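Local coordinates for protein peptidoglycan glycosyltransferase (Eggerthella lenta, PDB 4MNR) that belongs to the penicillin-binding proteins and joins a dimerisation-type domain to a penicillin-binding domain of the beta-lactamase-like fold, at residues 275-280 against 318-323. Residues are numbered along the deposited sequence; the frame is centred on the assembly and turned at random.
Sequences YTPESL and QATVLE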
loop_
_atom_site.group_PDB
_atom_site.type_symbol
_atom_site.label_atom_id
_atom_site.label_comp_id
_atom_site.label_asym_id
_atom_site.label_seq_id
_atom_site.Cartn_x
_atom_site.Cartn_y
_atom_site.Cartn_z
ATOM N N TYR A 275 -2.687 12.858 4.736
ATOM C CA TYR A 275 -3.819 12.216 5.381
ATOM C C TYR A 275 -3.833 10.739 5.063
ATOM O O TYR A 275 -3.793 10.355 3.897
ATOM C CB TYR A 275 -5.126 12.827 4.911
ATOM C CG TYR A 275 -6.313 12.031 5.385
ATOM C CD1 TYR A 275 -6.682 12.043 6.722
ATOM C CD2 TYR A 275 -7.042 11.246 4.506
ATOM C CE1 TYR A 275 -7.762 11.301 7.171
ATOM C CE2 TYR A 275 -8.130 10.501 4.946
ATOM C CZ TYR A 275 -8.475 10.532 6.279
ATOM O OH TYR A 275 -9.554 9.802 6.730
ATOM N N THR A 276 -3.875 9.918 6.108
ATOM C CA THR A 276 -3.946 8.473 5.931
ATOM C C THR A 276 -4.946 7.926 6.942
ATOM O O THR A 276 -4.726 8.023 8.154
ATOM C CB THR A 276 -2.570 7.809 6.170
ATOM O OG1 THR A 276 -1.570 8.445 5.366
ATOM C CG2 THR A 276 -2.619 6.335 5.816
ATOM N N PRO A 277 -6.065 7.371 6.458
ATOM C CA PRO A 277 -7.041 6.825 7.405
ATOM C C PRO A 277 -6.480 5.582 8.090
ATOM O O PRO A 277 -5.700 4.834 7.502
ATOM C CB PRO A 277 -8.230 6.453 6.512
ATOM C CG PRO A 277 -7.612 6.179 5.161
ATOM C CD PRO A 277 -6.452 7.149 5.054
ATOM N N GLU A 278 -6.879 5.379 9.337
ATOM C CA GLU A 278 -6.528 4.174 10.071
ATOM C C GLU A 278 -7.036 2.947 9.307
ATOM O O GLU A 278 -8.195 2.929 8.876
ATOM C CB GLU A 278 -7.222 4.255 11.431
ATOM C CG GLU A 278 -6.798 3.241 12.448
ATOM C CD GLU A 278 -7.545 3.433 13.763
ATOM O OE1 GLU A 278 -8.276 4.437 13.898
ATOM O OE2 GLU A 278 -7.417 2.578 14.656
ATOM N N SER A 279 -6.185 1.933 9.137
ATOM C CA SER A 279 -6.646 0.658 8.576
ATOM C C SER A 279 -7.414 -0.074 9.668
ATOM O O SER A 279 -7.108 0.073 10.851
ATOM C CB SER A 279 -5.466 -0.176 8.065
ATOM O OG SER A 279 -4.857 0.454 6.949
ATOM N N LEU A 280 -8.436 -0.833 9.277
ATOM C CA LEU A 280 -9.432 -1.300 10.241
ATOM C C LEU A 280 -9.595 -2.812 10.289
ATOM O O LEU A 280 -9.521 -3.493 9.265
ATOM C CB LEU A 280 -10.795 -0.678 9.921
ATOM C CG LEU A 280 -10.820 0.847 9.837
ATOM C CD1 LEU A 280 -12.176 1.347 9.369
ATOM C CD2 LEU A 280 -10.484 1.390 11.191
ATOM N N GLN A 318 -9.845 -3.543 6.239
ATOM C CA GLN A 318 -9.837 -2.474 5.244
ATOM C C GLN A 318 -8.495 -1.794 5.414
ATOM O O GLN A 318 -8.103 -1.454 6.532
ATOM C CB GLN A 318 -10.935 -1.459 5.514
ATOM C CG GLN A 318 -12.321 -2.060 5.566
ATOM C CD GLN A 318 -13.379 -1.009 5.803
ATOM O OE1 GLN A 318 -14.109 -1.052 6.795
ATOM N NE2 GLN A 318 -13.468 -0.052 4.894
ATOM N N ALA A 319 -7.794 -1.576 4.313
ATOM C CA ALA A 319 -6.434 -1.085 4.433
ATOM C C ALA A 319 -6.140 -0.032 3.389
ATOM O O ALA A 319 -6.717 -0.049 2.299
ATOM C CB ALA A 319 -5.450 -2.237 4.275
ATOM N N THR A 320 -5.197 0.848 3.708
ATOM C CA THR A 320 -4.644 1.715 2.670
ATOM C C THR A 320 -3.598 0.965 1.865
ATOM O O THR A 320 -3.093 -0.059 2.304
ATOM C CB THR A 320 -3.995 2.959 3.283
ATOM O OG1 THR A 320 -2.970 2.571 4.203
ATOM C CG2 THR A 320 -5.022 3.784 4.005
ATOM N N VAL A 321 -3.248 1.479 0.689
ATOM C CA VAL A 321 -2.190 0.849 -0.096
ATOM C C VAL A 321 -0.864 0.967 0.663
ATOM O O VAL A 321 -0.039 0.048 0.664
ATOM C CB VAL A 321 -2.107 1.466 -1.502
ATOM C CG1 VAL A 321 -1.000 0.790 -2.324
ATOM C CG2 VAL A 321 -3.463 1.323 -2.187
ATOM N N LEU A 322 -0.685 2.091 1.355
ATOM C CA LEU A 322 0.486 2.280 2.211
ATOM C C LEU A 322 0.578 1.191 3.279
ATOM O O LEU A 322 1.657 0.623 3.496
ATOM C CB LEU A 322 0.433 3.665 2.868
ATOM C CG LEU A 322 1.538 3.976 3.871
ATOM C CD1 LEU A 322 2.933 3.868 3.231
ATOM C CD2 LEU A 322 1.336 5.363 4.484
ATOM N N GLU A 323 -0.555 0.873 3.915
ATOM C CA GLU A 323 -0.577 -0.186 4.918
ATOM C C GLU A 323 -0.180 -1.527 4.298
ATOM O O GLU A 323 0.588 -2.280 4.891
ATOM C CB GLU A 323 -1.951 -0.310 5.579
ATOM C CG GLU A 323 -2.145 -1.590 6.394
ATOM C CD GLU A 323 -1.228 -1.689 7.618
ATOM O OE1 GLU A 323 -0.913 -0.652 8.242
ATOM O OE2 GLU A 323 -0.820 -2.820 7.962
HETATM O O HOH W 1 -3.717 2.917 7.051
#
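The flat peptide groups of L280 and Q318 meet in an antiparallel hydrogen-bonded pair, a single bridge. L280 N donates to Q318 O at 2.8 Å, and Q318 N returns a bond to L280 O at 3.0 Å. The ring of Y275 does not reach 318-323; P277 N lies over one of its faces, offset toward the rim.

Beyond the bridge, S279 OG swings beside its own backbone N (chi1 -67°), where it accepts from T320 N at 3.3 Å. It touches E323 only at carbon, CB and CG. One water joins P277 O, S279 OG and T320 OG1; it donates to P277 O. T320 OG1 caps helix 321-332 by accepting from E323 N at 3.0 Å. The methyl T320 CG2 packs on P277 CG at 3.7 Å. It also meets T276 CG2, while T276 OG1 bonds to L274 O.

Within the penicillin-binding domain, of the beta-lactamase-like family, the contact ties the loop before helix 284-289 to the start of helix 321-332. V321 packs on strands 130-135 and 425-431 and L322 on strand 130-135, in the five-stranded antiparallel sheet. S279 and the water link the loop to the N-cap residue. E323 OE1 is buried without a polar partner in the model, which would probably make a charge there costly.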